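Long-range contacts in 1-deoxy-D-xylulose 5-phosphate reductoisomerase (Moraxella catarrhalis, PDB 4ZQG), which catalyses the NAD(P)H-dependent rearrangement and reduction of 1-deoxy-D-xylulose 5-phosphate to 2-C-methyl-D-erythritol 4-phosphate in the MEP pathway of isoprenoid synthesis: residues H36-F41 and F54-I59; V98-A103 and G121-L126; S112-A117 and D137-T142; N31-H36 and A287-E292. One frame throughout, in Å; residues are numbered along the deposited sequence.

Contact 1: residues H36-F41 and F54-I59; sequences HALTGF and FHPVKI. With NAD (nicotinamide-adenine-dinucleotide), chain C.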
# COMPACT_ATOMS: atom_id res chain seq x y z
N HIS A 36 7.38 12.00 -30.09
CA HIS A 36 7.15 13.11 -30.95
C HIS A 36 8.19 14.19 -30.71
O HIS A 36 8.55 14.88 -31.65
CB HIS A 36 5.77 13.65 -30.69
CG HIS A 36 5.44 14.86 -31.48
ND1 HIS A 36 4.92 14.80 -32.75
CD2 HIS A 36 5.51 16.17 -31.15
CE1 HIS A 36 4.71 16.03 -33.19
NE2 HIS A 36 5.03 16.88 -32.23
N ALA A 37 8.69 14.35 -29.49
CA ALA A 37 9.67 15.40 -29.23
C ALA A 37 10.56 15.11 -28.06
O ALA A 37 10.21 14.37 -27.20
CB ALA A 37 8.99 16.72 -29.03
N LEU A 38 11.76 15.69 -28.07
CA LEU A 38 12.76 15.52 -27.02
C LEU A 38 13.44 16.86 -26.86
O LEU A 38 13.57 17.55 -27.83
CB LEU A 38 13.83 14.51 -27.44
CG LEU A 38 13.36 13.12 -27.82
CD1 LEU A 38 14.51 12.34 -28.41
CD2 LEU A 38 12.87 12.38 -26.60
N THR A 39 13.83 17.25 -25.66
CA THR A 39 14.46 18.53 -25.46
C THR A 39 15.62 18.42 -24.53
O THR A 39 15.62 17.58 -23.64
CB THR A 39 13.53 19.57 -24.82
OG1 THR A 39 13.54 19.48 -23.38
CG2 THR A 39 12.11 19.47 -25.40
N GLY A 40 16.60 19.29 -24.73
CA GLY A 40 17.83 19.27 -23.95
C GLY A 40 18.49 20.63 -23.98
O GLY A 40 18.50 21.27 -25.00
N PHE A 41 19.04 21.09 -22.87
CA PHE A 41 19.52 22.46 -22.82
C PHE A 41 20.96 22.51 -23.29
O PHE A 41 21.24 23.18 -24.26
CB PHE A 41 19.36 23.03 -21.39
CG PHE A 41 19.51 24.54 -21.30
CD1 PHE A 41 20.65 25.10 -20.72
CD2 PHE A 41 18.50 25.40 -21.77
CE1 PHE A 41 20.78 26.48 -20.61
CE2 PHE A 41 18.63 26.77 -21.66
CZ PHE A 41 19.77 27.31 -21.07
N PHE A 54 15.65 8.00 -32.18
CA PHE A 54 14.19 7.97 -32.12
C PHE A 54 13.48 8.69 -33.23
O PHE A 54 12.26 8.60 -33.26
CB PHE A 54 13.66 8.49 -30.75
CG PHE A 54 14.02 7.63 -29.58
CD1 PHE A 54 15.02 8.01 -28.71
CD2 PHE A 54 13.38 6.44 -29.36
CE1 PHE A 54 15.36 7.21 -27.63
CE2 PHE A 54 13.73 5.64 -28.30
CZ PHE A 54 14.72 6.02 -27.43
N HIS A 55 14.18 9.38 -34.12
CA HIS A 55 13.57 10.13 -35.26
C HIS A 55 12.36 10.93 -34.80
O HIS A 55 11.25 10.68 -35.26
CB HIS A 55 13.16 9.21 -36.45
CG HIS A 55 14.30 8.45 -37.09
ND1 HIS A 55 14.28 7.08 -37.26
CD2 HIS A 55 15.49 8.88 -37.58
CE1 HIS A 55 15.41 6.69 -37.82
NE2 HIS A 55 16.17 7.76 -38.03
N PRO A 56 12.55 11.85 -33.83
CA PRO A 56 11.46 12.67 -33.35
C PRO A 56 11.05 13.70 -34.37
O PRO A 56 11.87 14.14 -35.16
CB PRO A 56 12.08 13.40 -32.18
CG PRO A 56 13.49 13.47 -32.48
CD PRO A 56 13.79 12.14 -33.09
N VAL A 57 9.79 14.11 -34.32
CA VAL A 57 9.31 15.16 -35.19
C VAL A 57 9.96 16.49 -34.83
O VAL A 57 10.28 17.25 -35.69
CB VAL A 57 7.77 15.23 -35.19
CG1 VAL A 57 7.28 16.35 -36.09
CG2 VAL A 57 7.19 13.90 -35.64
N LYS A 58 10.17 16.77 -33.56
CA LYS A 58 10.74 18.06 -33.14
C LYS A 58 11.68 17.86 -32.00
O LYS A 58 11.50 16.97 -31.19
CB LYS A 58 9.64 19.02 -32.64
CG LYS A 58 8.36 19.06 -33.46
CD LYS A 58 7.50 20.28 -33.12
CE LYS A 58 6.30 20.37 -34.06
NZ LYS A 58 5.28 21.32 -33.57
N ILE A 59 12.68 18.71 -31.91
CA ILE A 59 13.51 18.79 -30.72
C ILE A 59 13.79 20.26 -30.45
O ILE A 59 13.59 21.09 -31.34
CB ILE A 59 14.83 18.02 -30.84
CG1 ILE A 59 15.71 18.69 -31.91
CG2 ILE A 59 14.55 16.56 -31.14
CD1 ILE A 59 16.92 17.87 -32.33
PA NAD C . 18.92 16.86 -14.50
O1A NAD C . 19.70 18.00 -13.95
O2A NAD C . 19.52 15.47 -14.58
O5B NAD C . 18.24 17.21 -15.92
C5B NAD C . 17.47 18.38 -16.16
C4B NAD C . 16.94 18.41 -17.61
O4B NAD C . 16.35 19.70 -17.82
C3B NAD C . 18.04 18.22 -18.67
O3B NAD C . 17.58 17.47 -19.79
C2B NAD C . 18.36 19.65 -19.08
O2B NAD C . 18.68 19.78 -20.47
C1B NAD C . 17.10 20.44 -18.78
N9A NAD C . 17.42 21.82 -18.31
C8A NAD C . 18.28 22.14 -17.33
N7A NAD C . 18.35 23.48 -17.15
C5A NAD C . 17.52 24.05 -18.02
C6A NAD C . 17.17 25.45 -18.33
N6A NAD C . 17.73 26.48 -17.62
N1A NAD C . 16.27 25.62 -19.32
C2A NAD C . 15.74 24.57 -20.02
N3A NAD C . 16.03 23.27 -19.81
C4A NAD C . 16.91 22.96 -18.81
O3 NAD C . 17.57 16.81 -13.61
PN NAD C . 16.82 15.55 -12.93
O1N NAD C . 17.68 15.17 -11.74
O2N NAD C . 16.41 14.61 -14.04
O5D NAD C . 15.53 16.35 -12.41
C5D NAD C . 14.43 16.65 -13.27
C4D NAD C . 13.21 17.07 -12.44
O4D NAD C . 12.55 15.94 -11.87
C3D NAD C . 13.63 17.96 -11.29
O3D NAD C . 12.60 18.92 -11.10
C2D NAD C . 13.77 17.01 -10.11
O2D NAD C . 13.62 17.71 -8.86
C1D NAD C . 12.68 15.98 -10.43
N1N NAD C . 12.99 14.65 -9.89
C2N NAD C . 14.09 13.97 -10.29
C3N NAD C . 14.41 12.71 -9.74
C7N NAD C . 15.61 11.91 -10.17
O7N NAD C . 15.68 10.72 -9.89
N7N NAD C . 16.58 12.48 -10.87
C4N NAD C . 13.55 12.17 -8.78
C5N NAD C . 12.44 12.89 -8.42
C6N NAD C . 12.16 14.13 -8.97

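Contact 2: residues V98-A103 and G121-L126; sequences VDTVVA and GKRILL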
# COMPACT_ATOMS: atom_id res chain seq x y z
N VAL A 98 0.83 15.95 -29.83
CA VAL A 98 1.37 15.34 -28.62
C VAL A 98 0.24 14.91 -27.68
O VAL A 98 -0.60 15.71 -27.31
CB VAL A 98 2.22 16.37 -27.86
CG1 VAL A 98 2.64 15.85 -26.52
CG2 VAL A 98 3.44 16.71 -28.63
N ASP A 99 0.25 13.65 -27.25
CA ASP A 99 -0.69 13.20 -26.22
C ASP A 99 -0.13 13.47 -24.83
O ASP A 99 -0.84 13.97 -23.97
CB ASP A 99 -0.96 11.68 -26.31
CG ASP A 99 -1.67 11.26 -27.60
OD1 ASP A 99 -1.40 10.15 -28.07
OD2 ASP A 99 -2.50 12.02 -28.14
N THR A 100 1.12 13.13 -24.58
CA THR A 100 1.63 13.08 -23.23
C THR A 100 2.91 13.84 -23.07
O THR A 100 3.76 13.74 -23.89
CB THR A 100 1.80 11.62 -22.78
OG1 THR A 100 0.52 10.98 -22.83
CG2 THR A 100 2.32 11.53 -21.32
N VAL A 101 3.03 14.64 -22.01
CA VAL A 101 4.23 15.40 -21.78
C VAL A 101 4.82 14.94 -20.50
O VAL A 101 4.13 14.88 -19.48
CB VAL A 101 3.96 16.89 -21.64
CG1 VAL A 101 5.24 17.60 -21.29
CG2 VAL A 101 3.40 17.46 -22.92
N VAL A 102 6.10 14.62 -20.55
CA VAL A 102 6.88 14.28 -19.40
C VAL A 102 7.63 15.57 -19.05
O VAL A 102 8.49 16.01 -19.77
CB VAL A 102 7.81 13.15 -19.80
CG1 VAL A 102 8.80 12.79 -18.69
CG2 VAL A 102 6.97 11.96 -20.24
N ALA A 103 7.28 16.18 -17.92
CA ALA A 103 7.83 17.45 -17.54
C ALA A 103 9.06 17.24 -16.71
O ALA A 103 8.94 17.14 -15.52
CB ALA A 103 6.79 18.20 -16.72
N GLY A 121 -4.33 20.91 -22.27
CA GLY A 121 -5.12 19.81 -21.83
C GLY A 121 -4.39 18.51 -22.02
O GLY A 121 -4.99 17.56 -22.47
N LYS A 122 -3.12 18.44 -21.67
CA LYS A 122 -2.39 17.22 -21.98
C LYS A 122 -2.39 16.29 -20.79
O LYS A 122 -2.72 16.68 -19.68
CB LYS A 122 -0.93 17.51 -22.38
CG LYS A 122 -0.72 18.38 -23.60
CD LYS A 122 -1.13 17.67 -24.85
CE LYS A 122 -1.03 18.63 -26.01
NZ LYS A 122 -1.88 18.15 -27.15
N ARG A 123 -1.99 15.05 -21.03
CA ARG A 123 -1.60 14.18 -19.96
C ARG A 123 -0.20 14.55 -19.60
O ARG A 123 0.65 14.53 -20.46
CB ARG A 123 -1.68 12.74 -20.42
CG ARG A 123 -1.22 11.72 -19.42
CD ARG A 123 -1.85 10.39 -19.81
NE ARG A 123 -1.06 9.28 -19.33
CZ ARG A 123 -1.56 8.16 -18.83
NH1 ARG A 123 -2.88 7.97 -18.74
NH2 ARG A 123 -0.73 7.21 -18.38
N ILE A 124 0.04 14.92 -18.35
CA ILE A 124 1.33 15.42 -17.93
C ILE A 124 1.91 14.51 -16.86
O ILE A 124 1.28 14.30 -15.84
CB ILE A 124 1.18 16.82 -17.30
CG1 ILE A 124 0.40 17.77 -18.21
CG2 ILE A 124 2.53 17.39 -16.90
CD1 ILE A 124 0.35 19.18 -17.70
N LEU A 125 3.14 14.05 -17.06
CA LEU A 125 3.84 13.25 -16.11
C LEU A 125 4.88 14.13 -15.44
O LEU A 125 5.89 14.49 -16.05
CB LEU A 125 4.55 12.09 -16.82
CG LEU A 125 3.75 10.84 -17.17
CD1 LEU A 125 2.39 11.16 -17.74
CD2 LEU A 125 4.49 9.98 -18.16
N LEU A 126 4.67 14.44 -14.17
CA LEU A 126 5.39 15.52 -13.54
C LEU A 126 6.55 15.04 -12.73
O LEU A 126 6.39 14.37 -11.76
CB LEU A 126 4.44 16.32 -12.68
CG LEU A 126 4.99 17.67 -12.25
CD1 LEU A 126 5.15 18.57 -13.44
CD2 LEU A 126 4.04 18.28 -11.27

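Contact 3: residues S112-A117 and D137-T142; sequences SSTLAA and DLVIKT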
# COMPACT_ATOMS: atom_id res chain seq x y z
N SER A 112 6.94 27.40 -17.52
CA SER A 112 6.10 27.87 -18.61
C SER A 112 5.62 26.74 -19.50
O SER A 112 4.50 26.75 -19.94
CB SER A 112 6.88 28.87 -19.40
OG SER A 112 7.93 29.31 -18.54
N SER A 113 6.46 25.76 -19.77
CA SER A 113 6.04 24.64 -20.59
C SER A 113 5.12 23.70 -19.82
O SER A 113 4.21 23.10 -20.42
CB SER A 113 7.25 23.88 -21.12
OG SER A 113 8.19 23.69 -20.09
N THR A 114 5.33 23.58 -18.51
CA THR A 114 4.36 22.84 -17.71
C THR A 114 2.98 23.49 -17.82
O THR A 114 2.02 22.79 -18.04
CB THR A 114 4.79 22.73 -16.25
OG1 THR A 114 6.09 22.15 -16.19
CG2 THR A 114 3.79 21.86 -15.43
N LEU A 115 2.90 24.81 -17.74
CA LEU A 115 1.64 25.49 -17.91
C LEU A 115 1.06 25.34 -19.29
O LEU A 115 -0.14 25.09 -19.43
CB LEU A 115 1.78 26.97 -17.65
CG LEU A 115 1.91 27.38 -16.20
CD1 LEU A 115 2.30 28.85 -16.15
CD2 LEU A 115 0.62 27.18 -15.45
N ALA A 116 1.87 25.56 -20.30
CA ALA A 116 1.44 25.35 -21.69
C ALA A 116 0.79 23.98 -21.85
O ALA A 116 -0.25 23.84 -22.48
CB ALA A 116 2.62 25.49 -22.65
N ALA A 117 1.43 22.96 -21.29
CA ALA A 117 0.88 21.61 -21.31
C ALA A 117 -0.48 21.55 -20.54
O ALA A 117 -1.46 20.97 -21.02
CB ALA A 117 1.89 20.62 -20.76
N ASP A 137 -1.15 26.70 -7.60
CA ASP A 137 -2.56 27.05 -7.80
C ASP A 137 -2.80 27.23 -9.27
O ASP A 137 -3.78 26.75 -9.80
CB ASP A 137 -2.98 28.34 -7.09
CG ASP A 137 -2.64 28.35 -5.61
OD1 ASP A 137 -3.30 27.62 -4.80
OD2 ASP A 137 -1.70 29.12 -5.28
N LEU A 138 -1.88 27.94 -9.91
CA LEU A 138 -2.05 28.30 -11.32
C LEU A 138 -2.04 27.07 -12.20
O LEU A 138 -2.89 26.95 -13.09
CB LEU A 138 -0.97 29.27 -11.76
CG LEU A 138 -1.01 29.82 -13.19
CD1 LEU A 138 -2.41 30.25 -13.58
CD2 LEU A 138 -0.02 30.98 -13.31
N VAL A 139 -1.12 26.16 -11.93
CA VAL A 139 -1.01 24.95 -12.71
C VAL A 139 -2.26 24.07 -12.57
O VAL A 139 -2.87 23.65 -13.58
CB VAL A 139 0.27 24.16 -12.34
CG1 VAL A 139 0.33 22.80 -13.04
CG2 VAL A 139 1.51 24.95 -12.68
N ILE A 140 -2.63 23.78 -11.33
CA ILE A 140 -3.80 22.93 -11.06
C ILE A 140 -5.08 23.56 -11.60
O ILE A 140 -5.89 22.89 -12.28
CB ILE A 140 -4.01 22.69 -9.56
CG1 ILE A 140 -2.82 21.99 -8.88
CG2 ILE A 140 -5.29 21.90 -9.33
CD1 ILE A 140 -2.47 20.65 -9.46
N LYS A 141 -5.27 24.84 -11.30
CA LYS A 141 -6.46 25.57 -11.80
C LYS A 141 -6.50 25.42 -13.30
O LYS A 141 -7.48 24.96 -13.84
CB LYS A 141 -6.47 27.07 -11.41
CG LYS A 141 -6.87 27.39 -9.96
CD LYS A 141 -7.01 28.90 -9.74
N THR A 142 -5.40 25.77 -13.96
CA THR A 142 -5.29 25.74 -15.42
C THR A 142 -5.56 24.35 -15.99
O THR A 142 -6.30 24.19 -16.97
CB THR A 142 -3.91 26.25 -15.90
OG1 THR A 142 -3.70 27.60 -15.45
CG2 THR A 142 -3.82 26.18 -17.43

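Contact 4: residues N31-H36 and A287-E292; sequences NRYRIH and ALAYPE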
# COMPACT_ATOMS: atom_id res chain seq x y z
N ASN A 31 6.51 -0.64 -29.50
CA ASN A 31 5.28 -0.34 -30.25
C ASN A 31 4.11 0.01 -29.38
O ASN A 31 2.98 -0.40 -29.64
CB ASN A 31 4.90 -1.51 -31.18
CG ASN A 31 5.89 -1.71 -32.32
OD1 ASN A 31 6.20 -2.84 -32.67
ND2 ASN A 31 6.40 -0.61 -32.90
N ARG A 32 4.40 0.77 -28.33
CA ARG A 32 3.40 1.25 -27.40
C ARG A 32 3.40 2.78 -27.40
O ARG A 32 2.35 3.42 -27.30
CB ARG A 32 3.76 0.68 -26.01
CG ARG A 32 2.62 0.59 -25.01
CD ARG A 32 2.97 -0.34 -23.85
NE ARG A 32 1.82 -1.13 -23.43
CZ ARG A 32 0.76 -0.64 -22.78
NH1 ARG A 32 0.69 0.65 -22.45
NH2 ARG A 32 -0.24 -1.45 -22.45
N TYR A 33 4.58 3.36 -27.51
CA TYR A 33 4.81 4.78 -27.38
C TYR A 33 5.50 5.27 -28.63
O TYR A 33 6.32 4.57 -29.18
CB TYR A 33 5.69 5.03 -26.16
CG TYR A 33 5.04 4.50 -24.89
CD1 TYR A 33 3.88 5.10 -24.41
CD2 TYR A 33 5.55 3.40 -24.21
CE1 TYR A 33 3.24 4.64 -23.27
CE2 TYR A 33 4.91 2.91 -23.07
CZ TYR A 33 3.75 3.55 -22.60
OH TYR A 33 3.05 3.12 -21.48
N ARG A 34 5.16 6.47 -29.08
CA ARG A 34 5.80 7.15 -30.20
C ARG A 34 6.45 8.41 -29.64
O ARG A 34 5.78 9.21 -29.01
CB ARG A 34 4.73 7.52 -31.27
CG ARG A 34 5.24 8.44 -32.37
CD ARG A 34 4.24 8.73 -33.50
NE ARG A 34 3.37 9.86 -33.21
CZ ARG A 34 3.72 11.14 -33.25
NH1 ARG A 34 4.97 11.51 -33.59
NH2 ARG A 34 2.83 12.07 -32.95
N ILE A 35 7.73 8.63 -29.91
CA ILE A 35 8.38 9.87 -29.48
C ILE A 35 8.13 10.99 -30.47
O ILE A 35 8.59 10.97 -31.55
CB ILE A 35 9.89 9.74 -29.37
CG1 ILE A 35 10.31 8.54 -28.52
CG2 ILE A 35 10.47 11.02 -28.82
CD1 ILE A 35 9.60 8.41 -27.22
N HIS A 36 7.38 12.00 -30.09
CA HIS A 36 7.15 13.11 -30.95
C HIS A 36 8.19 14.19 -30.71
O HIS A 36 8.55 14.88 -31.65
CB HIS A 36 5.77 13.65 -30.69
CG HIS A 36 5.44 14.86 -31.48
ND1 HIS A 36 4.92 14.80 -32.75
CD2 HIS A 36 5.51 16.17 -31.15
CE1 HIS A 36 4.71 16.03 -33.19
NE2 HIS A 36 5.03 16.88 -32.23
N ALA A 287 3.31 5.71 -14.16
CA ALA A 287 2.67 6.88 -14.68
C ALA A 287 2.45 6.80 -16.20
O ALA A 287 1.42 7.26 -16.68
CB ALA A 287 3.48 8.08 -14.31
N LEU A 288 3.40 6.22 -16.95
CA LEU A 288 3.25 6.05 -18.38
C LEU A 288 2.09 5.15 -18.76
O LEU A 288 1.34 5.45 -19.68
CB LEU A 288 4.48 5.44 -19.01
CG LEU A 288 5.59 6.44 -19.36
CD1 LEU A 288 6.82 5.67 -19.77
CD2 LEU A 288 5.15 7.36 -20.48
N ALA A 289 1.96 4.02 -18.09
CA ALA A 289 0.97 3.07 -18.54
C ALA A 289 -0.39 3.29 -17.91
O ALA A 289 -1.35 2.70 -18.36
CB ALA A 289 1.45 1.69 -18.30
N TYR A 290 -0.48 4.14 -16.89
CA TYR A 290 -1.71 4.30 -16.12
C TYR A 290 -2.91 4.47 -17.04
O TYR A 290 -2.81 5.18 -18.04
CB TYR A 290 -1.58 5.49 -15.19
CG TYR A 290 -2.76 5.69 -14.29
CD1 TYR A 290 -2.72 5.28 -12.97
CD2 TYR A 290 -3.92 6.32 -14.76
CE1 TYR A 290 -3.83 5.45 -12.15
CE2 TYR A 290 -5.01 6.50 -13.94
CZ TYR A 290 -4.96 6.07 -12.64
OH TYR A 290 -6.05 6.23 -11.81
N PRO A 291 -4.06 3.83 -16.76
CA PRO A 291 -4.33 3.00 -15.59
C PRO A 291 -3.85 1.53 -15.71
O PRO A 291 -4.09 0.72 -14.81
CB PRO A 291 -5.84 3.03 -15.55
CG PRO A 291 -6.21 2.97 -17.00
CD PRO A 291 -5.18 3.77 -17.71
N GLU A 292 -3.23 1.19 -16.82
CA GLU A 292 -2.60 -0.11 -16.94
C GLU A 292 -1.22 -0.14 -16.27
O GLU A 292 -0.76 0.86 -15.71
CB GLU A 292 -2.47 -0.47 -18.40
CG GLU A 292 -3.78 -0.60 -19.14
CD GLU A 292 -3.54 -1.19 -20.52
OE1 GLU A 292 -2.54 -0.82 -21.19
OE2 GLU A 292 -4.33 -2.04 -20.95

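Contact 1: residues H36-F41 and F54-I59
A chi1 of 177° turns CG of His36 away from the backbone nitrogen, and with chi2 at 86° the imidazole swings round to Val57 and Lys58, even though the bond to CB leads away from them. Val57 CB lies over one face of the ring, 4.1 Å from the centroid of His36, in a CH-pi contact. Lys58 runs alongside the ring instead: its extended chain points the same way, and its CE stands 4.1 Å from NE2 of His36. Both polar ends find Asp95, which takes a hydrogen bond from His36 and a salt bridge from Lys58; Glu91 forms a second salt bridge with the lysine. This gathering of acids probably offsets the positive charge beside the imidazole.

The backbones pair in parallel, Ala37 beside Lys58 and Leu38 beside Ile59. Lys58 N donates to His36 O at 3.1 Å, while the return bond from Leu38 N to Lys58 O, at 3.4 Å, is weak. On the face of the sheet that holds Leu38 and Ile59, CB of Leu38 meets CG2 of Ile59, and CD1 of Leu38 touches both Phe54 and Pro56.

Beyond the strand, Phe41 N gives a hydrogen bond of 2.8 Å to the NAD ribose oxygen O2B. C6A of NAD lies over one face of the Phe41 ring, 3.7 Å above its plane and offset toward the rim. A beta-alpha-beta unit in which the chain after the first strand meets the adenosine ribose is characteristic of the Rossmann dinucleotide-binding fold.

Contact 2: residues V98-A103 and G121-L126
Thr100 OG1 lies obliquely to the guanidinium of Arg123, neither over a face nor at its edge; its close approach, 3.7 Å, is to CB of Arg123 on the extended chain, which runs beside the threonine and points the same way. Lys122 and Arg123 stand where helix 111-120 passes into strand 123-126 of a beta-alpha-beta unit of the Rossmann sheet, parallel to strand 100-103. NH1 of Arg123 goes on to the carbonyl of Tyr290 and NH2 makes a weak bond to that of Ala287, while the threonine hydroxyl is bonded to Gln7. A second flat group is the peptide carbonyl of Val98: NZ of Lys122 approaches it in the carbonyl plane, 2.8 Å from Val98 O. A bend at chi2 (-69°) folds the lysine chain back over the start of the other segment, and its ammonium also binds the carbonyl of Asp95.

Gly121, with positive phi, ends helix 111-120 in a Schellman motif. The ladder opens with a weak bond from Arg123 N to Asp99 O and tightens further on: Val101 N donates to Arg123 O, and Leu125 N to Val101 O at 2.7 Å. Ala103 N then continues to Leu125 O.

One face carries Thr100, Val102, Arg123 and Leu125. There CD1 of Leu125 meets CG2 of Thr100 at 3.6 Å, and Ala287 and Leu288 of helix 281-289 cover the leucine. The other face, with Val101, Ala103, Ile124 and Leu126, packs under helix 111-120, and at its far end CD1 of Leu126 reaches CB of Ala103 at 3.7 Å.

Contact 3: residues S112-A117 and D137-T142
Apolar contact joins the two segments, and most of it passes through one methyl group. CD2 of Leu115 fits against CG2 of Val139 at 3.7 Å and against CG of Leu138 at 3.8 Å. The leucine side chains lie at about a right angle to each other. Leu138 has its CG turned opposite the backbone nitrogen (chi1 -177°), which carries the branch point over to Leu115. Looser contacts flank this pair: CG2 of Thr114 is 4.3 Å from CG1 of Val139, and the methyl of Thr142 faces the carbonyl of Leu115.

None of the threonine hydrogen bonds runs between the two segments. OG1 of Thr142 donates to Leu138 O at 2.6 Å, one turn back in its own helix. That carbonyl also receives Thr142 N, and the two donors arrive from opposite faces of its plane. Thr114 OG1 turns to the carbonyl of Gly110 and, one step outside the segment, to Ser131 of helix 130-146.

Helices 111-120 and 130-146 run nearly parallel here, at 19° with 9.5 Å between the axes of the short segments, as neighbouring crossover helices of a Rossmann domain do. Helix 387-409 adds Leu388 and Ile391 to the same apolar patch. Since no hydrogen bond or salt bridge joins 112-117 to 137-142, their fit rests on the shapes of aliphatic groups, while Thr142 OG1 is satisfied within its own helix.

Contact 4: residues N31-H36 and A287-E292
The start of Rossmann strand 33-39 meets the C-terminal end of helix 281-289 here, joining the nucleotide-binding sheet to a segment from much later in the chain. A salt bridge forms its outer part. The Arg32 chain bends at chi3 (-142°) on its way to the guanidinium that meets Glu292. NH2 of Arg32 donates to OE1 of Glu292 at 2.7 Å, nearly straight at 167°, with the acceptor in the guanidinium plane. The carboxylate oxygen is met on its syn side, but the two flat groups are turned 42° against each other, and one nitrogen makes the bond. The other oxygen, OE2, binds Ser179 of the second subunit, so Glu292 links this joint to the dimer.

Further in, Tyr33 points its hydroxyl at the helix end: OH makes a weak bond of 3.4 Å to Leu288 O, and CZ lies 4.1 Å from CB of Leu288. CG of Arg32 rests over one face of the tyrosine ring. Around this pair, Tyr33 packs on Ile26 of helix 17-26 and on Leu9 of strand 7-12, while Leu288 touches Ile25 of that helix and Leu125 of strand 123-126.

In the fold
Contacts 1 and 2 are two pairings within one parallel sheet, on either side of strand 7-12, and they touch where His36 meets Val98. Both rely on backbone ladders, though the ladder of contact 2 is longer and tighter. Contact 3 adds the helix layer over contact 2: Ala117 and Thr114 pack on Ile124. No hydrogen bond or salt bridge crosses its segments, and aliphatic groups carry the contact. Contact 4 shares strand 33-39 and His36 with contact 1 and meets contact 2 through Arg123 and Tyr290. All four are largely buried, but contact 4 alone has a salt bridge across its segments and a partner in the second subunit, whereas contact 1 alone bonds NAD directly.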